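Local coordinates for protein carboxypeptidase D (Drosophila melanogaster, PDB 3MN8) that releases C-terminal arginine or lysine from peptides and proteins as a zinc carboxypeptidase, here its first catalytic domain (active 1B form) with a transthyretin-like domain, at residues A[240-243]-A[247-250]; A[291-294]-A[300-303]. All coordinates share one frame; numbering follows the deposited sequence.

In the fold
Both contacts lie in the catalytic domain and follow one another along the chain, their centres about 11 Å apart. Contact 1 (240-243 with 247-250) is partly buried and folds a loop against the helix it leads into; contact 2 (291-294 with 300-303) is fully buried and sets helix 289-296 against strand 300-305 of the central mixed sheet. Contact 1 is largely apolar, with a lysine end beside a leucine at its more exposed side. Contact 2 joins an aromatic pair to a polar pair whose hydrogen-bond partners, Lys95, Met289 and Ser213, lie outside the two segments. The two share an aromatic cluster, in which Phe248 meets Tyr294 and Phe300, while Thr242 CG2 packs 3.3 Å from Tyr294 OH.

Contact 1 of 2, residues A[240-243]-A[247-250]; sequences SLTP and VFKQ
Lys249 NZ, held by a salt bridge to Asp245 OD2 one turn earlier on its helix, ends 4.4 Å from Leu241 CD1. The contact belongs to the catalytic domain of an M14 zinc carboxypeptidase, where the loop after strand 222-225 comes up beside the first turns of helix 245-257 just before entering it. No hydrogen bond links the two segments, so their meeting is one of side chains, burying 120 Å² in all.

On the partly exposed side, the lysine stretches out, its later torsions all near 180° (chi3 -174°), and this length carries the ammonium across to the loop. Lysine suits such a place because its methylenes can lie in apolar surroundings while the charge reaches an acid. Leu241 turns only its end toward it, offering a methyl beside the charged tip.

The buried half is carried by Thr242 and Phe248, whose CA atoms lie 8.1 Å apart and whose side chains cross at about a right angle. Each starts out toward the other segment. The threonine is small, and its branched CB can set a methyl against the ring. Phe248 is a large flat filler: it meets the ring of Phe300 with planes about 20° apart, packs edge-to-face with Tyr294, and also touches Pro226 and Leu302, which joins this helix to the sheet.

The methyl comes to the ring at its edge, near the ring plane, and not over a face: Thr242 CG2 is 3.5 Å from Phe248 CD2 and 3.7 Å from Phe248 CE2.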
ATOM      1  N   SER A 240     -14.582 -10.945  -8.889  1.00 44.38           N
ATOM      2  CA  SER A 240     -15.118  -9.612  -9.133  1.00 29.34           C
ATOM      3  C   SER A 240     -13.960  -8.699  -9.541  1.00 36.26           C
ATOM      4  O   SER A 240     -13.504  -7.857  -8.766  1.00 35.90           O
ATOM      5  CB  SER A 240     -15.819  -9.076  -7.886  1.00 29.33           C
ATOM      6  OG  SER A 240     -16.218  -7.733  -8.084  1.00 37.46           O
ATOM      7  N   LEU A 241     -13.495  -8.875 -10.770  1.00 40.49           N
ATOM      8  CA  LEU A 241     -12.252  -8.257 -11.215  1.00 28.59           C
ATOM      9  C   LEU A 241     -12.305  -6.748 -11.430  1.00 36.61           C
ATOM     10  O   LEU A 241     -13.365  -6.131 -11.482  1.00 37.90           O
ATOM     11  CB  LEU A 241     -11.717  -8.959 -12.464  1.00 28.13           C
ATOM     12  CG  LEU A 241     -11.501 -10.455 -12.236  1.00 39.78           C
ATOM     13  CD1 LEU A 241     -11.097 -11.176 -13.514  1.00 34.70           C
ATOM     14  CD2 LEU A 241     -10.465 -10.665 -11.139  1.00 27.66           C
ATOM     15  N   THR A 242     -11.116  -6.174 -11.552  1.00 51.99           N
ATOM     16  CA  THR A 242     -10.931  -4.743 -11.638  1.00 37.97           C
ATOM     17  C   THR A 242     -10.524  -4.392 -13.062  1.00 45.71           C
ATOM     18  O   THR A 242      -9.942  -5.223 -13.773  1.00 48.12           O
ATOM     19  CB  THR A 242      -9.839  -4.327 -10.633  1.00 43.14           C
ATOM     20  OG1 THR A 242     -10.454  -3.757  -9.468  1.00 51.41           O
ATOM     21  CG2 THR A 242      -8.867  -3.340 -11.226  1.00 28.97           C
ATOM     22  N   PRO A 243     -10.845  -3.168 -13.505  1.00 34.68           N
ATOM     23  CA  PRO A 243     -10.388  -2.782 -14.842  1.00 33.23           C
ATOM     24  C   PRO A 243      -8.879  -2.987 -14.957  1.00 33.99           C
ATOM     25  O   PRO A 243      -8.372  -3.305 -16.020  1.00 36.73           O
ATOM     26  CB  PRO A 243     -10.725  -1.285 -14.915  1.00 28.77           C
ATOM     27  CG  PRO A 243     -11.804  -1.083 -13.917  1.00 39.39           C
ATOM     28  CD  PRO A 243     -11.578  -2.091 -12.823  1.00 39.61           C
ATOM     29  N   VAL A 247      -2.500  -5.506 -14.104  1.00 32.38           N
ATOM     30  CA  VAL A 247      -1.535  -4.889 -13.207  1.00 39.45           C
ATOM     31  C   VAL A 247      -1.669  -5.460 -11.804  1.00 34.43           C
ATOM     32  O   VAL A 247      -0.673  -5.761 -11.129  1.00 32.72           O
ATOM     33  CB  VAL A 247      -1.696  -3.359 -13.153  1.00 35.48           C
ATOM     34  CG1 VAL A 247      -0.923  -2.796 -11.981  1.00 20.16           C
ATOM     35  CG2 VAL A 247      -1.221  -2.734 -14.453  1.00 28.71           C
ATOM     36  N   PHE A 248      -2.909  -5.619 -11.367  1.00 42.10           N
ATOM     37  CA  PHE A 248      -3.141  -6.117 -10.025  1.00 39.67           C
ATOM     38  C   PHE A 248      -2.543  -7.496  -9.863  1.00 37.63           C
ATOM     39  O   PHE A 248      -1.837  -7.755  -8.890  1.00 36.85           O
ATOM     40  CB  PHE A 248      -4.625  -6.071  -9.650  1.00 26.25           C
ATOM     41  CG  PHE A 248      -4.995  -4.825  -8.908  1.00 31.18           C
ATOM     42  CD1 PHE A 248      -4.392  -4.534  -7.698  1.00 35.39           C
ATOM     43  CD2 PHE A 248      -5.902  -3.933  -9.428  1.00 25.40           C
ATOM     44  CE1 PHE A 248      -4.706  -3.388  -7.011  1.00 41.05           C
ATOM     45  CE2 PHE A 248      -6.219  -2.779  -8.746  1.00 30.80           C
ATOM     46  CZ  PHE A 248      -5.618  -2.508  -7.529  1.00 19.58           C
ATOM     47  N   LYS A 249      -2.796  -8.361 -10.841  1.00 36.59           N
ATOM     48  CA  LYS A 249      -2.237  -9.711 -10.848  1.00 28.14           C
ATOM     49  C   LYS A 249      -0.706  -9.688 -10.856  1.00 36.84           C
ATOM     50  O   LYS A 249      -0.065 -10.546 -10.244  1.00 38.36           O
ATOM     51  CB  LYS A 249      -2.781 -10.515 -12.031  1.00 27.03           C
ATOM     52  CG  LYS A 249      -3.914 -11.451 -11.645  1.00 31.30           C
ATOM     53  CD  LYS A 249      -4.701 -11.989 -12.836  1.00 31.29           C
ATOM     54  CE  LYS A 249      -5.900 -12.789 -12.330  1.00 31.11           C
ATOM     55  NZ  LYS A 249      -6.990 -12.880 -13.341  1.00 49.13           N
ATOM     56  N   GLN A 250      -0.125  -8.697 -11.538  1.00 38.29           N
ATOM     57  CA  GLN A 250       1.330  -8.535 -11.569  1.00 39.70           C
ATOM     58  C   GLN A 250       1.867  -8.131 -10.191  1.00 35.85           C
ATOM     59  O   GLN A 250       2.880  -8.647  -9.725  1.00 36.00           O
ATOM     60  CB  GLN A 250       1.758  -7.520 -12.645  1.00 32.03           C
ATOM     61  CG  GLN A 250       3.277  -7.369 -12.748  1.00 40.57           C
ATOM     62  CD  GLN A 250       3.742  -6.693 -14.033  1.00 47.96           C
ATOM     63  OE1 GLN A 250       3.208  -6.937 -15.115  1.00 62.94           O
ATOM     64  NE2 GLN A 250       4.762  -5.857 -13.915  1.00 41.77           N
TER

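Contact 2 of 2, residues A[291-294]-A[300-303]; sequences DFNY and FELT
Tyr294 and Phe300 make a T-shaped (edge-to-face) pair, centroids 5.4 Å apart and planes at 80°. The tyrosine gives the edge: its CE1 sits over one face of the phenylalanine, toward the rim, 3.8 Å from Phe300 CE2. The Tyr294 ring reaches the strand because chi1 (-175°) sets CG anti to the backbone N; its OH hydrogen-bonds Asp244 OD2, and the ring also takes a cation-pi contact from Lys364.

The polar pair is Asn293 and Glu301. Asn293 ND2 lies 3.1 Å from Glu301 OE1, but at a poor angle for a hydrogen bond, and amide and carboxylate planes are 44° apart. Asparagine suits its place by both donating, ND2 to Met289 O, and accepting, OD1 from Lys95 NZ; the extended Glu301 chain carries OE1 to Ser213 OG. Replacing Asn293 by an alanine is likely to leave Lys95 NZ and Met289 O without these partners and to open a gap beside the Glu301 carboxylate.

Apolar contact closes the base of that pair, with Asn293 CB 3.8 Å from Glu301 CB.

Farther along the strand, Thr303 touches the bound ligand (2-guanidinoethylmercapto)succinic acid. Helix 289-296 thus lies on strand 300-305, with helix 196-205 beyond Phe292 and helix 245-257 against Phe300 and Leu302.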
ATOM      1  N   ASP A 291     -10.298  -1.820  -1.483  1.00 40.72           N
ATOM      2  CA  ASP A 291     -11.112  -1.337  -2.585  1.00 37.33           C
ATOM      3  C   ASP A 291     -11.357   0.159  -2.457  1.00 37.49           C
ATOM      4  O   ASP A 291     -11.640   0.831  -3.454  1.00 34.85           O
ATOM      5  CB  ASP A 291     -12.429  -2.125  -2.696  1.00 41.26           C
ATOM      6  CG  ASP A 291     -12.224  -3.545  -3.235  1.00 53.56           C
ATOM      7  OD1 ASP A 291     -11.055  -3.959  -3.418  1.00 54.49           O
ATOM      8  OD2 ASP A 291     -13.230  -4.246  -3.482  1.00 51.45           O
ATOM      9  N   PHE A 292     -11.241   0.680  -1.235  1.00 30.22           N
ATOM     10  CA  PHE A 292     -11.469   2.103  -1.032  1.00 20.61           C
ATOM     11  C   PHE A 292     -10.365   2.928  -1.698  1.00 22.55           C
ATOM     12  O   PHE A 292     -10.639   3.930  -2.368  1.00 36.56           O
ATOM     13  CB  PHE A 292     -11.602   2.462   0.441  1.00 12.07           C
ATOM     14  CG  PHE A 292     -11.563   3.932   0.693  1.00 15.25           C
ATOM     15  CD1 PHE A 292     -12.733   4.669   0.695  1.00 25.37           C
ATOM     16  CD2 PHE A 292     -10.354   4.590   0.903  1.00 14.55           C
ATOM     17  CE1 PHE A 292     -12.713   6.045   0.909  1.00 28.77           C
ATOM     18  CE2 PHE A 292     -10.324   5.956   1.127  1.00 31.66           C
ATOM     19  CZ  PHE A 292     -11.503   6.687   1.125  1.00 32.69           C
ATOM     20  N   ASN A 293      -9.125   2.489  -1.536  1.00 24.53           N
ATOM     21  CA  ASN A 293      -8.015   3.089  -2.265  1.00 33.80           C
ATOM     22  C   ASN A 293      -8.275   3.214  -3.773  1.00 31.51           C
ATOM     23  O   ASN A 293      -8.130   4.290  -4.364  1.00 33.59           O
ATOM     24  CB  ASN A 293      -6.729   2.297  -2.014  1.00 29.46           C
ATOM     25  CG  ASN A 293      -6.045   2.687  -0.703  1.00 34.98           C
ATOM     26  OD1 ASN A 293      -5.112   3.503  -0.687  1.00 21.16           O
ATOM     27  ND2 ASN A 293      -6.506   2.100   0.402  1.00 36.71           N
ATOM     28  N   TYR A 294      -8.678   2.109  -4.386  1.00 26.84           N
ATOM     29  CA  TYR A 294      -8.791   2.053  -5.837  1.00 43.75           C
ATOM     30  C   TYR A 294      -9.934   2.920  -6.344  1.00 36.47           C
ATOM     31  O   TYR A 294      -9.783   3.668  -7.312  1.00 28.10           O
ATOM     32  CB  TYR A 294      -8.969   0.601  -6.299  1.00 38.85           C
ATOM     33  CG  TYR A 294      -8.982   0.417  -7.803  1.00 38.87           C
ATOM     34  CD1 TYR A 294      -7.862   0.744  -8.579  1.00 35.84           C
ATOM     35  CD2 TYR A 294     -10.110  -0.100  -8.450  1.00 31.28           C
ATOM     36  CE1 TYR A 294      -7.872   0.569  -9.961  1.00 39.93           C
ATOM     37  CE2 TYR A 294     -10.131  -0.281  -9.827  1.00 27.99           C
ATOM     38  CZ  TYR A 294      -9.012   0.055 -10.582  1.00 39.54           C
ATOM     39  OH  TYR A 294      -9.035  -0.130 -11.953  1.00 32.15           O
ATOM     40  N   PHE A 300      -3.378   1.937  -5.904  1.00 25.51           N
ATOM     41  CA  PHE A 300      -3.572   0.511  -6.129  1.00 25.48           C
ATOM     42  C   PHE A 300      -3.107  -0.285  -4.902  1.00 28.12           C
ATOM     43  O   PHE A 300      -1.930  -0.606  -4.784  1.00 21.69           O
ATOM     44  CB  PHE A 300      -2.761   0.051  -7.348  1.00 37.96           C
ATOM     45  CG  PHE A 300      -3.269   0.566  -8.675  1.00 39.64           C
ATOM     46  CD1 PHE A 300      -3.029  -0.157  -9.838  1.00 29.90           C
ATOM     47  CD2 PHE A 300      -3.979   1.758  -8.765  1.00 45.99           C
ATOM     48  CE1 PHE A 300      -3.486   0.303 -11.072  1.00 37.70           C
ATOM     49  CE2 PHE A 300      -4.434   2.232  -9.999  1.00 45.48           C
ATOM     50  CZ  PHE A 300      -4.184   1.508 -11.151  1.00 37.10           C
ATOM     51  N   GLU A 301      -4.026  -0.603  -3.992  1.00 31.29           N
ATOM     52  CA  GLU A 301      -3.674  -1.335  -2.776  1.00 18.25           C
ATOM     53  C   GLU A 301      -3.905  -2.839  -2.899  1.00 28.36           C
ATOM     54  O   GLU A 301      -4.960  -3.289  -3.355  1.00 33.33           O
ATOM     55  CB  GLU A 301      -4.446  -0.772  -1.580  1.00 25.47           C
ATOM     56  CG  GLU A 301      -4.217  -1.507  -0.269  1.00 31.88           C
ATOM     57  CD  GLU A 301      -4.692  -0.707   0.940  1.00 41.78           C
ATOM     58  OE1 GLU A 301      -4.110   0.372   1.216  1.00 50.77           O
ATOM     59  OE2 GLU A 301      -5.647  -1.149   1.622  1.00 42.47           O
ATOM     60  N   LEU A 302      -2.913  -3.617  -2.482  1.00 36.00           N
ATOM     61  CA  LEU A 302      -3.088  -5.058  -2.303  1.00 36.19           C
ATOM     62  C   LEU A 302      -3.389  -5.365  -0.854  1.00 30.39           C
ATOM     63  O   LEU A 302      -3.009  -4.612   0.040  1.00 35.52           O
ATOM     64  CB  LEU A 302      -1.816  -5.821  -2.678  1.00 35.95           C
ATOM     65  CG  LEU A 302      -1.386  -5.835  -4.138  1.00 38.60           C
ATOM     66  CD1 LEU A 302      -0.215  -6.792  -4.296  1.00 34.05           C
ATOM     67  CD2 LEU A 302      -2.548  -6.237  -5.031  1.00 31.27           C
ATOM     68  N   THR A 303      -4.061  -6.490  -0.626  1.00 35.48           N
ATOM     69  CA  THR A 303      -4.218  -7.043   0.715  1.00 41.05           C
ATOM     70  C   THR A 303      -3.265  -8.227   0.827  1.00 47.52           C
ATOM     71  O   THR A 303      -3.334  -9.162   0.032  1.00 45.09           O
ATOM     72  CB  THR A 303      -5.665  -7.544   0.985  1.00 48.44           C
ATOM     73  OG1 THR A 303      -6.618  -6.550   0.590  1.00 49.88           O
ATOM     74  CG2 THR A 303      -5.866  -7.869   2.463  1.00 39.13           C
TER